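Local coordinates for protein phospholipase C-beta (PLC-beta) (Sepia officinalis, PDB 3QR0) that belongs to the phospholipase C-beta family of multidomain proteins, which combine PH, EF-hand, TIM-barrel and C2 modules, and holds a calcium ion in the barrel part, at residues Leu181-Asp186 / Leu662-Ile667; Val359-Cys364 / Phe405-Tyr410. All coordinates share one frame; numbering follows the deposited sequence.

Interaction 1 (Leu181-Asp186 / Leu662-Ile667); sequences LSKDKD and LSDKQI
Ser-182 turns its OG opposite the backbone N (chi1 -168°), which carries the hydroxyl to the carbonyl O of Asp-664. The same torsion at Asp-184, whose CG also lies trans to its N, sends the carboxylate over Gln-666. Ser-182 OG donates to Asp-664 O at 2.8 Å from above the carbonyl plane, whereas Lys-183 N, 2.7 Å from Asp-664 O, lies in that plane on a lone pair. Asp-184 N adds a weak third bond. Serine's short side chain suits position 182, bringing OG within bonding distance while Lys-183 N holds the same oxygen. A water donates to both Leu-181 O and Ser-663 O, joining two carbonyls that could not bond directly. Gln-666 CG lies 3.6 Å from Asp-184 OD1, with amide and carboxylate planes only 27° apart. Asp-184 suits the N-cap, since its OD2 accepts from Asp-187 N and weakly from Asp-186 N. Lys-183 runs beside Asp-664, but Lys-183 NZ stays 4.3 Å from Asp-664 OD2, too far for a salt bridge. The contact sets the turn before helix 185-198 in the EF-hand region against the C2 loop between strands 650-660 and 669-676, while Leu-181 packs on Ile-191 and on helix 215-225.

Interaction 2 (Val359-Cys364 / Phe405-Tyr410); sequences VLLTGC and FKVSDY
Leu-360 O, near the end of helix 354-361, is gripped from two directions and also touches Val-407, in the loop before strand 412-418 of the X-domain part of the barrel. Gly-363 N reaches it at 3.0 Å, and a water donates to Leu-360 O at 2.8 Å while accepting from Val-407 N. The helix finishes in a Schellman motif: Gly-363 has a positive phi of 96°, at which a CB would jam against the preceding carbonyl O. Val-407 CG2 rests 3.6 Å from Gly-363 CA. Valine suits this spot because its two branches fork over the helix end, CG2 toward Gly-363 and Leu-360 O, CG1 toward Leu-361, where Val-407 CG1 lies 3.4 Å from Leu-361 O and 3.9 Å from Leu-361 CD2. Leu-361 CD2 also brushes Lys-406 CB, the apolar part of a chain whose NZ forms a salt bridge with Asp-72 and which makes a cation-pi contact with Phe-138, both PH-domain residues. Thr-362 OG1 donates to Val-359 O at 2.6 Å and accepts from Cys-364 N in an ST turn. With no direct hydrogen bond across it, the contact depends on the valine's shape fit and on the water between Leu-360 O and Val-407 N.

After the PH domain at the N terminus, the chain enters the EF-hand region, where 181-186 supplies the first half of interaction 1. It then runs into the barrel, and interaction 2 closes a short loop of 40 residues that carries strand 366-372 and helix 393-403 before strand 412-418, which lies parallel to 366-372. The remainder of the barrel and the start of the C2 domain follow before 662-667 returns to complete interaction 1, spanning 475 residues. Interaction 2 is therefore nested within interaction 1. The two do not touch, their centres about 36 Å apart: one has both segments in the barrel, where it also borders the PH domain, whereas the other ties EF-hand to C2.

Interaction 1 (Leu181-Asp186 / Leu662-Ile667)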
loop_
_atom_site.group_PDB
_atom_site.type_symbol
_atom_site.label_atom_id
_atom_site.label_comp_id
_atom_site.label_asym_id
_atom_site.label_seq_id
_atom_site.Cartn_x
_atom_site.Cartn_y
_atom_site.Cartn_z
ATOM N N LEU A 181 18.832 6.074 -16.709
ATOM C CA LEU A 181 19.591 5.578 -15.553
ATOM C C LEU A 181 20.195 6.668 -14.660
ATOM O O LEU A 181 20.209 6.512 -13.438
ATOM C CB LEU A 181 20.702 4.618 -16.008
ATOM C CG LEU A 181 20.256 3.260 -16.563
ATOM C CD1 LEU A 181 21.443 2.499 -17.133
ATOM C CD2 LEU A 181 19.556 2.426 -15.499
ATOM N N SER A 182 20.705 7.755 -15.241
ATOM C CA SER A 182 21.408 8.762 -14.432
ATOM C C SER A 182 21.518 10.148 -15.073
ATOM O O SER A 182 21.566 10.282 -16.299
ATOM C CB SER A 182 22.814 8.258 -14.081
ATOM O OG SER A 182 23.413 9.059 -13.079
ATOM N N LYS A 183 21.551 11.167 -14.213
ATOM C CA LYS A 183 21.833 12.547 -14.607
ATOM C C LYS A 183 23.262 12.950 -14.229
ATOM O O LYS A 183 23.680 14.077 -14.499
ATOM C CB LYS A 183 20.846 13.502 -13.927
ATOM C CG LYS A 183 19.388 13.245 -14.277
ATOM C CD LYS A 183 18.447 14.183 -13.520
ATOM C CE LYS A 183 17.002 13.997 -13.965
ATOM N NZ LYS A 183 16.061 14.883 -13.218
ATOM N N ASP A 184 24.007 12.027 -13.617
ATOM C CA ASP A 184 25.359 12.301 -13.131
ATOM C C ASP A 184 26.415 11.966 -14.189
ATOM O O ASP A 184 26.328 10.936 -14.859
ATOM C CB ASP A 184 25.622 11.498 -11.855
ATOM C CG ASP A 184 26.957 11.827 -11.223
ATOM O OD1 ASP A 184 26.990 12.702 -10.332
ATOM O OD2 ASP A 184 27.972 11.218 -11.620
ATOM N N LYS A 185 27.416 12.837 -14.314
ATOM C CA LYS A 185 28.457 12.699 -15.340
ATOM C C LYS A 185 29.340 11.460 -15.150
ATOM O O LYS A 185 29.668 10.779 -16.126
ATOM C CB LYS A 185 29.327 13.966 -15.406
ATOM C CG LYS A 185 30.152 14.254 -14.151
ATOM C CD LYS A 185 30.794 15.632 -14.203
ATOM C CE LYS A 185 31.533 15.941 -12.906
ATOM N NZ LYS A 185 32.248 17.244 -12.961
ATOM N N ASP A 186 29.715 11.170 -13.905
ATOM C CA ASP A 186 30.552 10.006 -13.608
ATOM C C ASP A 186 29.802 8.703 -13.876
ATOM O O ASP A 186 30.372 7.750 -14.407
ATOM C CB ASP A 186 31.042 10.032 -12.154
ATOM C CG ASP A 186 32.005 11.179 -11.872
ATOM O OD1 ASP A 186 32.617 11.711 -12.825
ATOM O OD2 ASP A 186 32.158 11.543 -10.685
ATOM N N LEU A 662 19.490 3.696 -6.229
ATOM C CA LEU A 662 18.779 4.553 -5.286
ATOM C C LEU A 662 18.435 5.907 -5.894
ATOM O O LEU A 662 17.439 6.514 -5.515
ATOM C CB LEU A 662 19.595 4.760 -4.012
ATOM C CG LEU A 662 19.772 3.531 -3.126
ATOM C CD1 LEU A 662 20.522 3.935 -1.867
ATOM C CD2 LEU A 662 18.425 2.885 -2.779
ATOM N N SER A 663 19.255 6.381 -6.832
ATOM C CA SER A 663 19.085 7.724 -7.376
ATOM C C SER A 663 19.758 7.922 -8.731
ATOM O O SER A 663 20.696 7.204 -9.091
ATOM C CB SER A 663 19.638 8.747 -6.381
ATOM O OG SER A 663 19.565 10.055 -6.912
ATOM N N ASP A 664 19.280 8.929 -9.460
ATOM C CA ASP A 664 19.876 9.320 -10.743
ATOM C C ASP A 664 21.070 10.273 -10.573
ATOM O O ASP A 664 21.696 10.671 -11.561
ATOM C CB ASP A 664 18.817 9.926 -11.683
ATOM C CG ASP A 664 17.928 10.962 -11.001
ATOM O OD1 ASP A 664 18.392 11.640 -10.061
ATOM O OD2 ASP A 664 16.753 11.092 -11.411
ATOM N N LYS A 665 21.380 10.635 -9.327
ATOM C CA LYS A 665 22.563 11.441 -9.007
ATOM C C LYS A 665 23.390 10.759 -7.920
ATOM O O LYS A 665 22.932 9.809 -7.286
ATOM C CB LYS A 665 22.163 12.861 -8.579
ATOM C CG LYS A 665 21.075 12.933 -7.507
ATOM C CD LYS A 665 20.781 14.374 -7.096
ATOM C CE LYS A 665 19.749 14.438 -5.966
ATOM N NZ LYS A 665 19.802 15.740 -5.228
ATOM N N GLN A 666 24.617 11.237 -7.722
ATOM C CA GLN A 666 25.512 10.672 -6.709
ATOM C C GLN A 666 25.126 11.165 -5.322
ATOM O O GLN A 666 25.571 12.232 -4.895
ATOM C CB GLN A 666 26.980 11.023 -6.996
ATOM C CG GLN A 666 27.655 10.095 -7.994
ATOM C CD GLN A 666 29.151 10.324 -8.101
ATOM O OE1 GLN A 666 29.666 11.374 -7.712
ATOM N NE2 GLN A 666 29.860 9.333 -8.627
ATOM N N ILE A 667 24.309 10.381 -4.624
ATOM C CA ILE A 667 23.886 10.702 -3.259
ATOM C C ILE A 667 24.694 9.921 -2.226
ATOM O O ILE A 667 25.358 8.934 -2.553
ATOM C CB ILE A 667 22.378 10.406 -3.035
ATOM C CG1 ILE A 667 22.062 8.921 -3.255
ATOM C CG2 ILE A 667 21.526 11.264 -3.957
ATOM C CD1 ILE A 667 20.803 8.457 -2.563
HETATM O O HOH W 1 21.690 5.202 -10.914
#

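Interaction 2 (Val359-Cys364 / Phe405-Tyr410)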
loop_
_atom_site.group_PDB
_atom_site.type_symbol
_atom_site.label_atom_id
_atom_site.label_comp_id
_atom_site.label_asym_id
_atom_site.label_seq_id
_atom_site.Cartn_x
_atom_site.Cartn_y
_atom_site.Cartn_z
ATOM N N VAL A 359 -8.739 7.735 -1.635
ATOM C CA VAL A 359 -8.653 6.887 -0.441
ATOM C C VAL A 359 -9.251 5.499 -0.696
ATOM O O VAL A 359 -8.663 4.478 -0.306
ATOM C CB VAL A 359 -9.298 7.579 0.786
ATOM C CG1 VAL A 359 -9.461 6.607 1.945
ATOM C CG2 VAL A 359 -8.446 8.778 1.205
ATOM N N LEU A 360 -10.389 5.454 -1.391
ATOM C CA LEU A 360 -11.028 4.182 -1.740
ATOM C C LEU A 360 -10.172 3.354 -2.706
ATOM O O LEU A 360 -10.204 2.123 -2.678
ATOM C CB LEU A 360 -12.427 4.421 -2.322
ATOM C CG LEU A 360 -13.488 4.818 -1.287
ATOM C CD1 LEU A 360 -14.705 5.439 -1.951
ATOM C CD2 LEU A 360 -13.890 3.611 -0.440
ATOM N N LEU A 361 -9.383 4.037 -3.528
ATOM C CA LEU A 361 -8.523 3.378 -4.509
ATOM C C LEU A 361 -7.307 2.692 -3.899
ATOM O O LEU A 361 -6.753 1.764 -4.500
ATOM C CB LEU A 361 -8.086 4.370 -5.585
ATOM C CG LEU A 361 -9.223 4.757 -6.530
ATOM C CD1 LEU A 361 -8.840 6.005 -7.326
ATOM C CD2 LEU A 361 -9.587 3.601 -7.454
ATOM N N THR A 362 -6.907 3.117 -2.700
ATOM C CA THR A 362 -5.880 2.395 -1.938
ATOM C C THR A 362 -6.413 1.089 -1.343
ATOM O O THR A 362 -5.642 0.281 -0.820
ATOM C CB THR A 362 -5.358 3.219 -0.753
ATOM O OG1 THR A 362 -6.374 3.306 0.253
ATOM C CG2 THR A 362 -4.931 4.627 -1.196
ATOM N N GLY A 363 -7.728 0.897 -1.399
ATOM C CA GLY A 363 -8.379 -0.245 -0.770
ATOM C C GLY A 363 -8.938 0.070 0.612
ATOM O O GLY A 363 -9.539 -0.798 1.244
ATOM N N CYS A 364 -8.743 1.297 1.092
ATOM C CA CYS A 364 -9.378 1.742 2.335
ATOM C C CYS A 364 -10.879 1.442 2.304
ATOM O O CYS A 364 -11.531 1.666 1.278
ATOM C CB CYS A 364 -9.164 3.238 2.542
ATOM S SG CYS A 364 -9.655 3.821 4.163
ATOM N N PHE A 405 -15.850 0.227 -4.985
ATOM C CA PHE A 405 -15.521 -1.162 -5.258
ATOM C C PHE A 405 -14.671 -1.386 -6.509
ATOM O O PHE A 405 -14.693 -2.474 -7.087
ATOM C CB PHE A 405 -16.814 -1.987 -5.287
ATOM C CG PHE A 405 -17.652 -1.803 -4.054
ATOM C CD1 PHE A 405 -17.215 -2.298 -2.831
ATOM C CD2 PHE A 405 -18.837 -1.084 -4.096
ATOM C CE1 PHE A 405 -17.965 -2.109 -1.676
ATOM C CE2 PHE A 405 -19.592 -0.891 -2.948
ATOM C CZ PHE A 405 -19.159 -1.405 -1.737
ATOM N N LYS A 406 -13.898 -0.375 -6.902
ATOM C CA LYS A 406 -13.000 -0.502 -8.054
ATOM C C LYS A 406 -11.795 -1.399 -7.773
ATOM O O LYS A 406 -11.333 -2.096 -8.679
ATOM C CB LYS A 406 -12.517 0.871 -8.563
ATOM C CG LYS A 406 -13.548 1.606 -9.392
ATOM C CD LYS A 406 -12.968 2.840 -10.117
ATOM C CE LYS A 406 -12.462 2.499 -11.520
ATOM N NZ LYS A 406 -12.108 3.726 -12.311
ATOM N N VAL A 407 -11.281 -1.381 -6.542
ATOM C CA VAL A 407 -10.103 -2.189 -6.200
ATOM C C VAL A 407 -10.390 -3.314 -5.213
ATOM O O VAL A 407 -9.618 -4.262 -5.134
ATOM C CB VAL A 407 -8.927 -1.334 -5.656
ATOM C CG1 VAL A 407 -8.690 -0.126 -6.554
ATOM C CG2 VAL A 407 -9.174 -0.919 -4.205
ATOM N N SER A 408 -11.492 -3.208 -4.474
ATOM C CA SER A 408 -11.912 -4.245 -3.532
ATOM C C SER A 408 -13.412 -4.468 -3.629
ATOM O O SER A 408 -14.171 -3.510 -3.731
ATOM C CB SER A 408 -11.558 -3.827 -2.102
ATOM O OG SER A 408 -12.107 -4.722 -1.148
ATOM N N ASP A 409 -13.830 -5.730 -3.568
ATOM C CA ASP A 409 -15.248 -6.087 -3.537
ATOM C C ASP A 409 -15.831 -6.062 -2.126
ATOM O O ASP A 409 -17.039 -6.245 -1.958
ATOM C CB ASP A 409 -15.457 -7.495 -4.112
ATOM C CG ASP A 409 -15.320 -7.546 -5.621
ATOM O OD1 ASP A 409 -15.498 -6.505 -6.287
ATOM O OD2 ASP A 409 -15.050 -8.652 -6.144
ATOM N N TYR A 410 -14.990 -5.850 -1.116
ATOM C CA TYR A 410 -15.406 -6.051 0.280
ATOM C C TYR A 410 -15.995 -4.778 0.907
ATOM O O TYR A 410 -15.727 -3.679 0.437
ATOM C CB TYR A 410 -14.258 -6.716 1.064
ATOM C CG TYR A 410 -14.146 -8.163 0.626
ATOM C CD1 TYR A 410 -14.930 -9.142 1.221
ATOM C CD2 TYR A 410 -13.343 -8.534 -0.453
ATOM C CE1 TYR A 410 -14.888 -10.460 0.797
ATOM C CE2 TYR A 410 -13.294 -9.860 -0.890
ATOM C CZ TYR A 410 -14.071 -10.818 -0.256
ATOM O OH TYR A 410 -14.051 -12.139 -0.662
HETATM O O HOH W 2 -11.754 0.902 -4.629
#